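Local coordinates for 389aa long hypothetical nucleolar protein (Pyrococcus horikoshii, PDB 5ZVE) that methylates the C5 position of cytosine 72 in several tRNAs, using S-adenosyl-L-methionine as the methyl donor, at residues A[7-12]-A[285-290]; A[77-82]-A[158-163]; A[172-177]-A[242-247]; A[342-347]-A[377-382]. All coordinates share one frame; numbering follows the deposited sequence.

Contact 1 (A[7-12]-A[285-290]); sequences KELREY and LWEERT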
loop_
_atom_site.group_PDB
_atom_site.type_symbol
_atom_site.label_atom_id
_atom_site.label_comp_id
_atom_site.label_asym_id
_atom_site.label_seq_id
_atom_site.Cartn_x
_atom_site.Cartn_y
_atom_site.Cartn_z
ATOM N N LYS A 7 21.579 -8.867 4.364
ATOM C CA LYS A 7 22.667 -8.075 4.924
ATOM C C LYS A 7 23.041 -6.866 4.070
ATOM O O LYS A 7 23.250 -5.776 4.602
ATOM C CB LYS A 7 23.904 -8.953 5.130
ATOM C CG LYS A 7 25.071 -8.232 5.785
ATOM C CD LYS A 7 24.917 -8.248 7.291
ATOM C CE LYS A 7 25.811 -7.236 7.980
ATOM N NZ LYS A 7 27.253 -7.528 7.771
ATOM N N GLU A 8 23.125 -7.048 2.756
ATOM C CA GLU A 8 23.548 -5.952 1.888
ATOM C C GLU A 8 22.529 -4.815 1.876
ATOM O O GLU A 8 22.902 -3.651 1.770
ATOM C CB GLU A 8 23.811 -6.437 0.459
ATOM C CG GLU A 8 22.657 -7.136 -0.221
ATOM C CD GLU A 8 22.866 -7.234 -1.723
ATOM O OE1 GLU A 8 22.002 -7.814 -2.416
ATOM O OE2 GLU A 8 23.895 -6.724 -2.214
ATOM N N LEU A 9 21.247 -5.151 1.980
ATOM C CA LEU A 9 20.210 -4.132 2.095
ATOM C C LEU A 9 20.334 -3.392 3.424
ATOM O O LEU A 9 20.142 -2.175 3.490
ATOM C CB LEU A 9 18.815 -4.743 1.955
ATOM C CG LEU A 9 17.660 -3.745 2.071
ATOM C CD1 LEU A 9 17.713 -2.733 0.941
ATOM C CD2 LEU A 9 16.322 -4.457 2.087
ATOM N N ARG A 10 20.629 -4.133 4.488
ATOM C CA ARG A 10 20.828 -3.532 5.804
ATOM C C ARG A 10 21.965 -2.520 5.763
ATOM O O ARG A 10 21.838 -1.416 6.292
ATOM C CB ARG A 10 21.096 -4.601 6.864
ATOM C CG ARG A 10 19.956 -5.588 7.013
ATOM C CD ARG A 10 19.875 -6.162 8.415
ATOM N NE ARG A 10 21.107 -6.802 8.860
ATOM C CZ ARG A 10 21.360 -8.102 8.736
ATOM N NH1 ARG A 10 22.501 -8.600 9.187
ATOM N NH2 ARG A 10 20.473 -8.908 8.164
ATOM N N GLU A 11 23.074 -2.909 5.138
ATOM C CA GLU A 11 24.202 -2.004 4.939
ATOM C C GLU A 11 23.791 -0.806 4.092
ATOM O O GLU A 11 24.229 0.314 4.333
ATOM C CB GLU A 11 25.379 -2.734 4.275
ATOM C CG GLU A 11 25.938 -3.905 5.076
ATOM C CD GLU A 11 26.522 -3.479 6.410
ATOM O OE1 GLU A 11 26.864 -2.286 6.563
ATOM O OE2 GLU A 11 26.641 -4.334 7.310
ATOM N N TYR A 12 22.941 -1.058 3.102
ATOM C CA TYR A 12 22.445 -0.006 2.231
ATOM C C TYR A 12 21.672 1.022 3.050
ATOM O O TYR A 12 21.927 2.224 2.951
ATOM C CB TYR A 12 21.563 -0.594 1.122
ATOM C CG TYR A 12 20.910 0.442 0.233
ATOM C CD1 TYR A 12 21.557 0.932 -0.892
ATOM C CD2 TYR A 12 19.642 0.930 0.525
ATOM C CE1 TYR A 12 20.956 1.884 -1.702
ATOM C CE2 TYR A 12 19.040 1.875 -0.269
ATOM C CZ TYR A 12 19.695 2.351 -1.381
ATOM O OH TYR A 12 19.076 3.296 -2.165
ATOM N N LEU A 285 7.429 -9.074 6.923
ATOM C CA LEU A 285 7.850 -10.273 7.642
ATOM C C LEU A 285 9.253 -10.694 7.197
ATOM O O LEU A 285 10.134 -10.901 8.028
ATOM C CB LEU A 285 6.850 -11.414 7.434
ATOM C CG LEU A 285 5.601 -11.437 8.329
ATOM C CD1 LEU A 285 4.704 -10.231 8.093
ATOM C CD2 LEU A 285 4.819 -12.728 8.141
ATOM N N TRP A 286 9.448 -10.829 5.888
ATOM C CA TRP A 286 10.764 -11.124 5.329
ATOM C C TRP A 286 10.953 -10.358 4.034
ATOM O O TRP A 286 10.181 -10.527 3.091
ATOM C CB TRP A 286 10.946 -12.625 5.077
ATOM C CG TRP A 286 10.668 -13.471 6.281
ATOM C CD1 TRP A 286 9.517 -14.140 6.556
ATOM C CD2 TRP A 286 11.556 -13.726 7.374
ATOM N NE1 TRP A 286 9.632 -14.804 7.752
ATOM C CE2 TRP A 286 10.872 -14.563 8.277
ATOM C CE3 TRP A 286 12.860 -13.330 7.677
ATOM C CZ2 TRP A 286 11.451 -15.013 9.465
ATOM C CZ3 TRP A 286 13.432 -13.774 8.856
ATOM C CH2 TRP A 286 12.730 -14.609 9.736
ATOM N N GLU A 287 11.980 -9.518 3.988
ATOM C CA GLU A 287 12.274 -8.742 2.790
ATOM C C GLU A 287 13.049 -9.599 1.797
ATOM O O GLU A 287 14.139 -10.071 2.107
ATOM C CB GLU A 287 13.067 -7.483 3.138
ATOM C CG GLU A 287 13.407 -6.611 1.935
ATOM C CD GLU A 287 12.175 -6.057 1.241
ATOM O OE1 GLU A 287 11.824 -6.562 0.155
ATOM O OE2 GLU A 287 11.558 -5.113 1.784
ATOM N N GLU A 288 12.484 -9.812 0.612
ATOM C CA GLU A 288 13.125 -10.659 -0.393
ATOM C C GLU A 288 13.915 -9.867 -1.430
ATOM O O GLU A 288 14.898 -10.366 -1.982
ATOM C CB GLU A 288 12.078 -11.521 -1.104
ATOM C CG GLU A 288 11.239 -12.386 -0.173
ATOM C CD GLU A 288 9.797 -11.919 -0.100
ATOM O OE1 GLU A 288 9.544 -10.736 -0.415
ATOM O OE2 GLU A 288 8.919 -12.729 0.271
ATOM N N ARG A 289 13.491 -8.636 -1.694
ATOM C CA ARG A 289 14.152 -7.822 -2.707
ATOM C C ARG A 289 15.402 -7.168 -2.144
ATOM O O ARG A 289 15.465 -6.842 -0.958
ATOM C CB ARG A 289 13.196 -6.766 -3.268
ATOM C CG ARG A 289 12.273 -7.319 -4.347
ATOM C CD ARG A 289 11.134 -6.379 -4.646
ATOM N NE ARG A 289 10.121 -7.002 -5.493
ATOM C CZ ARG A 289 8.935 -6.459 -5.760
ATOM N NH1 ARG A 289 8.605 -5.284 -5.240
ATOM N NH2 ARG A 289 8.072 -7.096 -6.541
ATOM N N THR A 290 16.404 -6.994 -3.000
ATOM C CA THR A 290 17.692 -6.472 -2.572
ATOM C C THR A 290 18.295 -5.516 -3.609
ATOM O O THR A 290 17.585 -5.005 -4.478
ATOM C CB THR A 290 18.679 -7.619 -2.265
ATOM O OG1 THR A 290 19.897 -7.073 -1.746
ATOM C CG2 THR A 290 18.963 -8.460 -3.516
#
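Glu-8 and Leu-9, neighbours in the first turn of helix 7-17, carry the contact with the loop 285-290, one through a carboxylate and the other through a methyl group. The CG of Glu-8 sits between its backbone N and carbonyl carbon (chi1 57°), and from there the extended chain carries OE1 across Thr-290 at about a right angle. Thr-290 OG1 is placed to donate to Glu-8 OE1, but at 2.3 Å the modelled geometry is doubtful. The small beta-branched threonine brings its hydroxyl to the carboxylate from the N-cap position of helix 291-310, where its side chain makes no capping bond. Next comes Leu-9, which points at the loop and is buried there. Its CD2 touches Glu-287 CG at 3.6 Å and lies 4.0 Å from Arg-289 O. Glu-287 can offer a methylene to a leucine because its chain bends at chi2 (63°): OE1 turns back to accept the backbone N of Arg-289 through its anti lone pair, and OE2 pairs with Lys-284. Arg-289 reaches away to the carbonyl of Thr-277, near Cys-323, the predicted nucleophile. The arrangement is an interdomain contact, in which helix 7-17 of the N-terminal ferredoxin-like region packs on a loop bordering the methyltransferase active site.

Contact 2 (A[77-82]-A[158-163]); sequences GPNFSD and VTLPKF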
loop_
_atom_site.group_PDB
_atom_site.type_symbol
_atom_site.label_atom_id
_atom_site.label_comp_id
_atom_site.label_asym_id
_atom_site.label_seq_id
_atom_site.Cartn_x
_atom_site.Cartn_y
_atom_site.Cartn_z
ATOM N N GLY A 77 -1.713 -4.155 19.631
ATOM C CA GLY A 77 -0.559 -5.032 19.737
ATOM C C GLY A 77 0.741 -4.280 19.973
ATOM O O GLY A 77 0.761 -3.044 19.946
ATOM N N PRO A 78 1.848 -5.015 20.170
ATOM C CA PRO A 78 1.947 -6.476 20.078
ATOM C C PRO A 78 1.331 -7.196 21.271
ATOM O O PRO A 78 1.526 -6.793 22.417
ATOM C CB PRO A 78 3.457 -6.719 20.017
ATOM C CG PRO A 78 4.042 -5.564 20.750
ATOM C CD PRO A 78 3.155 -4.391 20.444
ATOM N N ASN A 79 0.586 -8.258 20.985
ATOM C CA ASN A 79 -0.144 -8.986 22.013
ATOM C C ASN A 79 0.720 -10.000 22.753
ATOM O O ASN A 79 0.288 -10.582 23.744
ATOM C CB ASN A 79 -1.353 -9.680 21.393
ATOM C CG ASN A 79 -2.391 -8.696 20.912
ATOM O OD1 ASN A 79 -2.596 -7.650 21.525
ATOM N ND2 ASN A 79 -3.045 -9.017 19.804
ATOM N N PHE A 80 1.937 -10.211 22.266
ATOM C CA PHE A 80 2.913 -10.998 23.004
ATOM C C PHE A 80 4.333 -10.582 22.638
ATOM O O PHE A 80 4.560 -9.915 21.626
ATOM C CB PHE A 80 2.711 -12.501 22.771
ATOM C CG PHE A 80 2.514 -12.883 21.333
ATOM C CD1 PHE A 80 3.603 -13.081 20.499
ATOM C CD2 PHE A 80 1.241 -13.085 20.825
ATOM C CE1 PHE A 80 3.427 -13.445 19.181
ATOM C CE2 PHE A 80 1.055 -13.452 19.509
ATOM C CZ PHE A 80 2.150 -13.631 18.682
ATOM N N SER A 81 5.284 -10.969 23.480
ATOM C CA SER A 81 6.676 -10.573 23.312
ATOM C C SER A 81 7.315 -11.235 22.095
ATOM O O SER A 81 6.850 -12.270 21.618
ATOM C CB SER A 81 7.475 -10.909 24.573
ATOM O OG SER A 81 8.826 -10.505 24.440
ATOM N N ASP A 82 8.387 -10.629 21.598
ATOM C CA ASP A 82 9.067 -11.134 20.415
ATOM C C ASP A 82 9.759 -12.465 20.688
ATOM O O ASP A 82 9.985 -13.250 19.770
ATOM C CB ASP A 82 10.079 -10.109 19.907
ATOM C CG ASP A 82 9.417 -8.923 19.238
ATOM O OD1 ASP A 82 8.170 -8.845 19.264
ATOM O OD2 ASP A 82 10.141 -8.065 18.694
ATOM N N VAL A 158 -8.166 -17.441 15.405
ATOM C CA VAL A 158 -7.045 -16.703 15.974
ATOM C C VAL A 158 -7.564 -15.722 17.023
ATOM O O VAL A 158 -8.115 -14.673 16.699
ATOM C CB VAL A 158 -6.242 -15.959 14.879
ATOM C CG1 VAL A 158 -5.056 -15.225 15.478
ATOM C CG2 VAL A 158 -5.760 -16.944 13.828
ATOM N N THR A 159 -7.387 -16.090 18.285
ATOM C CA THR A 159 -7.867 -15.314 19.413
ATOM C C THR A 159 -6.770 -14.426 19.977
ATOM O O THR A 159 -7.034 -13.523 20.768
ATOM C CB THR A 159 -8.386 -16.230 20.524
ATOM O OG1 THR A 159 -7.342 -17.136 20.902
ATOM C CG2 THR A 159 -9.583 -17.025 20.036
ATOM N N LEU A 160 -5.533 -14.707 19.591
ATOM C CA LEU A 160 -4.414 -13.874 20.002
ATOM C C LEU A 160 -3.444 -13.660 18.850
ATOM O O LEU A 160 -2.374 -14.269 18.805
ATOM C CB LEU A 160 -3.685 -14.496 21.194
ATOM C CG LEU A 160 -2.699 -13.557 21.895
ATOM C CD1 LEU A 160 -3.443 -12.426 22.605
ATOM C CD2 LEU A 160 -1.834 -14.341 22.866
ATOM N N PRO A 161 -3.825 -12.797 17.902
ATOM C CA PRO A 161 -2.903 -12.409 16.834
ATOM C C PRO A 161 -1.773 -11.559 17.401
ATOM O O PRO A 161 -1.948 -10.953 18.449
ATOM C CB PRO A 161 -3.788 -11.603 15.885
ATOM C CG PRO A 161 -4.821 -11.005 16.782
ATOM C CD PRO A 161 -5.099 -12.059 17.825
ATOM N N LYS A 162 -0.630 -11.527 16.731
ATOM C CA LYS A 162 0.463 -10.681 17.178
ATOM C C LYS A 162 0.021 -9.212 17.166
ATOM O O LYS A 162 0.281 -8.462 18.108
ATOM C CB LYS A 162 1.687 -10.901 16.295
ATOM C CG LYS A 162 2.815 -9.933 16.537
ATOM C CD LYS A 162 3.690 -10.350 17.690
ATOM C CE LYS A 162 5.137 -9.989 17.408
ATOM N NZ LYS A 162 5.932 -9.888 18.661
ATOM N N PHE A 163 -0.666 -8.819 16.098
ATOM C CA PHE A 163 -1.258 -7.490 15.992
ATOM C C PHE A 163 -2.693 -7.609 15.513
ATOM O O PHE A 163 -3.066 -8.605 14.896
ATOM C CB PHE A 163 -0.476 -6.593 15.027
ATOM C CG PHE A 163 0.928 -6.296 15.465
ATOM C CD1 PHE A 163 1.189 -5.248 16.336
ATOM C CD2 PHE A 163 1.989 -7.049 14.988
ATOM C CE1 PHE A 163 2.483 -4.965 16.736
ATOM C CE2 PHE A 163 3.291 -6.767 15.378
ATOM C CZ PHE A 163 3.538 -5.726 16.256
#
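Phe-80 lies across Lys-162 at about a right angle, and this crossing organises the contact. Bent at chi2 and chi3, the lysine runs its methylenes past the ring, with CD 3.4 Å from Phe-80 CE1, before NZ reaches Asp-82 OD1 in a salt bridge of 2.5 Å. The ammonium meets that oxygen on its anti side, somewhat out of the carboxylate plane, and adds a weak bond to the carbonyl of Phe-80. A long, flexible lysine suits both tasks, apolar shaft against the aromatic and charge at the tip. The ring edge also meets Leu-160 O, while Phe-80 CD2 is 3.9 Å from Leu-160 CD2.

Asn-79 points toward the chain just past the corner of strand 154-161. Its ND2 donates to Pro-161 O at 2.6 Å, Pro-161 O lying close to the plane of the asparagine amide, and its backbone N donates to Lys-162 O. Pro-78, after a cis peptide, lies alongside Phe-163, Pro-78 CD 3.8 Å from Phe-163 CE1. Gly-77 fits where a CB would strike Lys-162 O.

Asparagine thus binds two successive carbonyls, while the ion pair joins a buried lysine to an exposed aspartate at the margin; the linking loop is held by directional bonds and charge as well as apolar packing.

Contact 3 (A[172-177]-A[242-247]); sequences KAFEKG and IKRLGV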
loop_
_atom_site.group_PDB
_atom_site.type_symbol
_atom_site.label_atom_id
_atom_site.label_comp_id
_atom_site.label_asym_id
_atom_site.label_seq_id
_atom_site.Cartn_x
_atom_site.Cartn_y
_atom_site.Cartn_z
ATOM N N LYS A 172 -20.983 -4.332 5.390
ATOM C CA LYS A 172 -21.977 -3.865 4.434
ATOM C C LYS A 172 -21.513 -2.551 3.840
ATOM O O LYS A 172 -21.706 -2.295 2.658
ATOM C CB LYS A 172 -23.347 -3.679 5.096
ATOM C CG LYS A 172 -23.936 -4.930 5.730
ATOM C CD LYS A 172 -25.300 -4.644 6.358
ATOM C CE LYS A 172 -25.818 -5.847 7.140
ATOM N NZ LYS A 172 -27.167 -5.616 7.747
ATOM N N ALA A 173 -20.898 -1.726 4.680
ATOM C CA ALA A 173 -20.383 -0.428 4.269
ATOM C C ALA A 173 -19.354 -0.563 3.153
ATOM O O ALA A 173 -19.288 0.274 2.255
ATOM C CB ALA A 173 -19.781 0.301 5.461
ATOM N N PHE A 174 -18.555 -1.621 3.210
ATOM C CA PHE A 174 -17.581 -1.884 2.156
ATOM C C PHE A 174 -18.281 -2.304 0.870
ATOM O O PHE A 174 -17.913 -1.868 -0.224
ATOM C CB PHE A 174 -16.588 -2.962 2.589
ATOM C CG PHE A 174 -15.551 -3.277 1.550
ATOM C CD1 PHE A 174 -14.368 -2.562 1.495
ATOM C CD2 PHE A 174 -15.762 -4.284 0.623
ATOM C CE1 PHE A 174 -13.413 -2.850 0.537
ATOM C CE2 PHE A 174 -14.813 -4.576 -0.337
ATOM C CZ PHE A 174 -13.636 -3.859 -0.380
ATOM N N GLU A 175 -19.268 -3.184 1.007
ATOM C CA GLU A 175 -20.017 -3.686 -0.138
ATOM C C GLU A 175 -20.798 -2.582 -0.852
ATOM O O GLU A 175 -20.966 -2.618 -2.071
ATOM C CB GLU A 175 -20.959 -4.808 0.304
ATOM C CG GLU A 175 -20.228 -6.039 0.840
ATOM C CD GLU A 175 -21.154 -7.047 1.506
ATOM O OE1 GLU A 175 -22.303 -6.681 1.841
ATOM O OE2 GLU A 175 -20.732 -8.208 1.695
ATOM N N LYS A 176 -21.256 -1.590 -0.097
ATOM C CA LYS A 176 -22.028 -0.497 -0.674
ATOM C C LYS A 176 -21.124 0.598 -1.248
ATOM O O LYS A 176 -21.609 1.614 -1.742
ATOM C CB LYS A 176 -22.989 0.086 0.372
ATOM C CG LYS A 176 -23.969 -0.944 0.930
ATOM C CD LYS A 176 -25.277 -0.322 1.386
ATOM C CE LYS A 176 -25.363 -0.241 2.902
ATOM N NZ LYS A 176 -26.594 0.478 3.359
ATOM N N GLY A 177 -19.811 0.389 -1.177
ATOM C CA GLY A 177 -18.860 1.298 -1.794
ATOM C C GLY A 177 -18.638 2.585 -1.018
ATOM O O GLY A 177 -18.276 3.612 -1.598
ATOM N N ILE A 242 -14.297 0.021 -9.464
ATOM C CA ILE A 242 -14.967 1.162 -10.067
ATOM C C ILE A 242 -16.483 1.061 -9.906
ATOM O O ILE A 242 -17.147 2.024 -9.503
ATOM C CB ILE A 242 -14.605 1.282 -11.559
ATOM C CG1 ILE A 242 -13.199 1.868 -11.713
ATOM C CG2 ILE A 242 -15.600 2.160 -12.284
ATOM C CD1 ILE A 242 -12.648 1.786 -13.123
ATOM N N LYS A 243 -17.019 -0.115 -10.209
ATOM C CA LYS A 243 -18.450 -0.362 -10.095
ATOM C C LYS A 243 -18.950 -0.222 -8.661
ATOM O O LYS A 243 -19.990 0.384 -8.413
ATOM C CB LYS A 243 -18.786 -1.759 -10.611
ATOM C CG LYS A 243 -20.258 -2.096 -10.520
ATOM C CD LYS A 243 -20.496 -3.578 -10.722
ATOM C CE LYS A 243 -21.981 -3.874 -10.814
ATOM N NZ LYS A 243 -22.250 -5.305 -11.129
ATOM N N ARG A 244 -18.198 -0.788 -7.726
ATOM C CA ARG A 244 -18.587 -0.786 -6.324
ATOM C C ARG A 244 -18.562 0.626 -5.735
ATOM O O ARG A 244 -19.432 1.001 -4.948
ATOM C CB ARG A 244 -17.669 -1.717 -5.528
ATOM C CG ARG A 244 -18.297 -2.256 -4.260
ATOM C CD ARG A 244 -17.324 -3.092 -3.444
ATOM N NE ARG A 244 -16.200 -2.300 -2.955
ATOM C CZ ARG A 244 -14.986 -2.315 -3.491
ATOM N NH1 ARG A 244 -14.728 -3.097 -4.530
ATOM N NH2 ARG A 244 -14.028 -1.553 -2.978
ATOM N N LEU A 245 -17.562 1.405 -6.128
ATOM C CA LEU A 245 -17.400 2.760 -5.619
ATOM C C LEU A 245 -18.308 3.757 -6.329
ATOM O O LEU A 245 -18.427 4.901 -5.902
ATOM C CB LEU A 245 -15.941 3.201 -5.755
ATOM C CG LEU A 245 -14.933 2.517 -4.831
ATOM C CD1 LEU A 245 -13.527 2.985 -5.157
ATOM C CD2 LEU A 245 -15.268 2.807 -3.375
ATOM N N GLY A 246 -18.950 3.318 -7.407
ATOM C CA GLY A 246 -19.817 4.192 -8.179
ATOM C C GLY A 246 -19.061 5.194 -9.033
ATOM O O GLY A 246 -19.545 6.298 -9.294
ATOM N N VAL A 247 -17.869 4.807 -9.474
ATOM C CA VAL A 247 -17.038 5.681 -10.294
ATOM C C VAL A 247 -17.475 5.629 -11.760
ATOM O O VAL A 247 -17.519 4.563 -12.367
ATOM C CB VAL A 247 -15.553 5.298 -10.176
ATOM C CG1 VAL A 247 -14.719 6.091 -11.163
ATOM C CG2 VAL A 247 -15.064 5.527 -8.750
HETATM O O HOH W 1 -15.470 -0.357 -1.065
HETATM O O HOH W 2 -21.512 -0.897 -4.126
#
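Arg-244 lays its guanidinium flat on the ring of Phe-174, the two planes only 11° apart and their centres separated by 4.3 Å. The overlap is off-centre: NH2 comes 3.5 Å from Phe-174 CZ and NE lies over the rim of the ring, giving a displaced cation-pi stack. A single bend at chi3 (64°) in an otherwise extended chain turns the group over the ring. NE also makes a weak bond to the carbonyl of Phe-174, and a water bridges that same oxygen to NH2, meeting the guanidinium in its plane; NH1 goes to Asn-241. Together these would restrain the rotation, and a planar group with several N-H donors suits the place.

Both segments are helix ends, each closed by a Schellman motif with a glycine at positive phi, Gly-177 for helix 172-175 and Gly-246 for helix 232-245 of the Rossmann-like methyltransferase domain. Glycine suits position 177 twice over: positive phi favours it, and a CB would collide with Arg-244 O. Instead Gly-177 CA approaches Arg-244 O at 3.2 Å in a CA-H...O contact. A second water donates to both Glu-175 O and Arg-244 O. Leu-245 sets CD2 3.6 Å from Gly-177 O, and Asn-41 donates to the carbonyls of both residues.

Contact 4 (A[342-347]-A[377-382]); sequences MKLEEQ and AKLRKV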
loop_
_atom_site.group_PDB
_atom_site.type_symbol
_atom_site.label_atom_id
_atom_site.label_comp_id
_atom_site.label_asym_id
_atom_site.label_seq_id
_atom_site.Cartn_x
_atom_site.Cartn_y
_atom_site.Cartn_z
ATOM N N MET A 342 11.958 19.080 -16.483
ATOM C CA MET A 342 10.945 19.146 -15.437
ATOM C C MET A 342 11.460 19.950 -14.248
ATOM O O MET A 342 12.657 19.949 -13.968
ATOM C CB MET A 342 10.547 17.742 -14.987
ATOM C CG MET A 342 10.050 16.813 -16.079
ATOM S SD MET A 342 8.481 17.345 -16.782
ATOM C CE MET A 342 7.387 17.214 -15.365
ATOM N N LYS A 343 10.552 20.625 -13.545
ATOM C CA LYS A 343 10.915 21.463 -12.406
ATOM C C LYS A 343 10.135 21.096 -11.140
ATOM O O LYS A 343 8.922 20.886 -11.188
ATOM C CB LYS A 343 10.687 22.936 -12.754
ATOM C CG LYS A 343 11.052 23.917 -11.652
ATOM C CD LYS A 343 10.815 25.353 -12.105
ATOM C CE LYS A 343 11.068 26.351 -10.983
ATOM N NZ LYS A 343 10.118 26.158 -9.850
ATOM N N LEU A 344 10.834 21.028 -10.009
ATOM C CA LEU A 344 10.196 20.726 -8.732
ATOM C C LEU A 344 9.217 21.811 -8.304
ATOM O O LEU A 344 9.497 23.001 -8.431
ATOM C CB LEU A 344 11.249 20.534 -7.642
ATOM C CG LEU A 344 11.949 19.181 -7.524
ATOM C CD1 LEU A 344 13.159 19.327 -6.634
ATOM C CD2 LEU A 344 11.007 18.159 -6.943
ATOM N N GLU A 345 8.071 21.387 -7.788
ATOM C CA GLU A 345 7.058 22.311 -7.295
ATOM C C GLU A 345 6.609 21.933 -5.891
ATOM O O GLU A 345 6.557 20.753 -5.534
ATOM C CB GLU A 345 5.852 22.346 -8.231
ATOM C CG GLU A 345 6.182 22.732 -9.657
ATOM C CD GLU A 345 5.794 24.166 -9.977
ATOM O OE1 GLU A 345 4.582 24.473 -9.944
ATOM O OE2 GLU A 345 6.697 24.985 -10.265
ATOM N N GLU A 346 6.294 22.952 -5.100
ATOM C CA GLU A 346 5.771 22.773 -3.753
ATOM C C GLU A 346 4.504 21.929 -3.776
ATOM O O GLU A 346 3.619 22.147 -4.601
ATOM C CB GLU A 346 5.492 24.139 -3.125
ATOM C CG GLU A 346 5.196 24.126 -1.646
ATOM C CD GLU A 346 4.829 25.504 -1.124
ATOM O OE1 GLU A 346 3.897 26.121 -1.684
ATOM O OE2 GLU A 346 5.480 25.975 -0.167
ATOM N N GLN A 347 4.416 20.965 -2.866
ATOM C CA GLN A 347 3.226 20.135 -2.774
ATOM C C GLN A 347 2.233 20.774 -1.809
ATOM O O GLN A 347 2.628 21.368 -0.805
ATOM C CB GLN A 347 3.591 18.718 -2.332
ATOM C CG GLN A 347 4.530 18.003 -3.292
ATOM C CD GLN A 347 4.885 16.608 -2.826
ATOM O OE1 GLN A 347 4.196 16.029 -1.986
ATOM N NE2 GLN A 347 5.959 16.055 -3.377
ATOM N N ALA A 377 6.888 12.978 -5.434
ATOM C CA ALA A 377 7.472 14.119 -6.126
ATOM C C ALA A 377 6.439 14.778 -7.032
ATOM O O ALA A 377 5.712 14.094 -7.752
ATOM C CB ALA A 377 8.692 13.685 -6.937
ATOM N N LYS A 378 6.386 16.106 -7.008
ATOM C CA LYS A 378 5.480 16.846 -7.880
ATOM C C LYS A 378 6.261 17.760 -8.802
ATOM O O LYS A 378 7.005 18.625 -8.337
ATOM C CB LYS A 378 4.487 17.676 -7.070
ATOM C CG LYS A 378 3.521 18.469 -7.933
ATOM C CD LYS A 378 2.883 19.595 -7.149
ATOM C CE LYS A 378 1.790 20.262 -7.956
ATOM N NZ LYS A 378 1.228 21.439 -7.247
ATOM N N LEU A 379 6.076 17.588 -10.108
ATOM C CA LEU A 379 6.863 18.347 -11.079
ATOM C C LEU A 379 6.042 19.087 -12.123
ATOM O O LEU A 379 4.947 18.667 -12.504
ATOM C CB LEU A 379 7.840 17.437 -11.811
ATOM C CG LEU A 379 8.930 16.723 -11.024
ATOM C CD1 LEU A 379 10.062 16.427 -11.950
ATOM C CD2 LEU A 379 9.424 17.559 -9.908
ATOM N N ARG A 380 6.619 20.184 -12.598
ATOM C CA ARG A 380 6.042 21.000 -13.649
ATOM C C ARG A 380 6.949 20.947 -14.883
ATOM O O ARG A 380 8.158 21.171 -14.780
ATOM C CB ARG A 380 5.865 22.434 -13.142
ATOM C CG ARG A 380 5.641 23.500 -14.194
ATOM C CD ARG A 380 4.310 23.325 -14.899
ATOM N NE ARG A 380 3.169 23.107 -14.006
ATOM C CZ ARG A 380 2.718 23.978 -13.105
ATOM N NH1 ARG A 380 3.299 25.159 -12.960
ATOM N NH2 ARG A 380 1.668 23.668 -12.353
ATOM N N LYS A 381 6.368 20.628 -16.038
ATOM C CA LYS A 381 7.127 20.560 -17.287
ATOM C C LYS A 381 7.335 21.954 -17.871
ATOM O O LYS A 381 6.415 22.529 -18.455
ATOM C CB LYS A 381 6.417 19.670 -18.308
ATOM C CG LYS A 381 7.131 19.588 -19.646
ATOM C CD LYS A 381 6.458 18.603 -20.586
ATOM C CE LYS A 381 7.231 18.478 -21.892
ATOM N NZ LYS A 381 6.631 17.475 -22.815
ATOM N N VAL A 382 8.540 22.496 -17.715
ATOM C CA VAL A 382 8.806 23.861 -18.156
ATOM C C VAL A 382 9.158 23.945 -19.642
ATOM O O VAL A 382 8.953 24.985 -20.269
ATOM C CB VAL A 382 9.945 24.501 -17.337
ATOM C CG1 VAL A 382 9.524 24.656 -15.882
ATOM C CG2 VAL A 382 11.215 23.673 -17.449
HETATM O O HOH W 3 7.458 17.900 -5.193
#
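Met-342 starts its path over Leu-379, where Met-342 CB presses on Leu-379 CD1 at 3.3 Å, tighter than usual for two carbons. CG stays close to the same methyl. The chain then bends at chi2 (-67°) and chi3 (-64°) and curls along the neighbouring strand: SD rests 3.5 Å from Lys-381 CB, and the terminal CE folds back to lie 3.6 Å from Leu-379 CB. An unbranched, flexible methionine can follow such a curve, and it also reaches Met-337 of helix 331-339, which covers this largely apolar face. Lys-381 shares the face, its NZ bonded to the carbonyl of Ile-309. Leu-344 adds to it, its CD2 against Leu-379 CD2 in another tight contact.

The backbones are antiparallel. Lys-343 and Arg-380 form the hydrogen-bonded pair, with two N-H...O bonds, and Glu-345 N donates to Lys-378 O at 3.0 Å. Met-342 with Lys-381 and Leu-344 with Leu-379 are the flanking non-hydrogen-bonded pairs.

The opposite face is charged. Glu-345 packs CG on Arg-380 CB and lifts OE1 over the guanidinium, 3.3 Å from Arg-380 NH1 but well out of its plane, so the salt bridge there is one of charge alone; a long ion pair joins Glu-345 OE2 to Lys-343 NZ. Further along, Gln-347 slides past Lys-378 in the opposite direction; a water accepts from Gln-347 NE2 and Lys-378 N, and Gln-347 OE1 bonds to Gln-362 NE2.

Strand 374-381 also pairs antiparallel with strand 316-322, so strand 342-344 extends the C-terminal part of the mixed sheet characteristic of class I SAM-dependent methyltransferases.

Overall arrangement
All four contacts are only partly buried and none touches another. Contacts 1, 2 and 3 join different parts of the protein: contact 1 brings the N-terminal helix to the loop before helix 291-310, contact 2 fixes a linker to the end of a PUA strand, and contact 3 brings two glycine-closed helix ends together. Contact 4, by contrast, lies within the methyltransferase sheet and is the most extensive, with regular backbone pairing and one largely apolar face. The joining contacts depend more on single polar groups: a carboxylate and hydroxyl, an asparagine and an ion pair, or a stacked guanidinium with waters. Contacts 2 and 4 lie on opposite sides of the chain's centre, about 44 Å apart between centres.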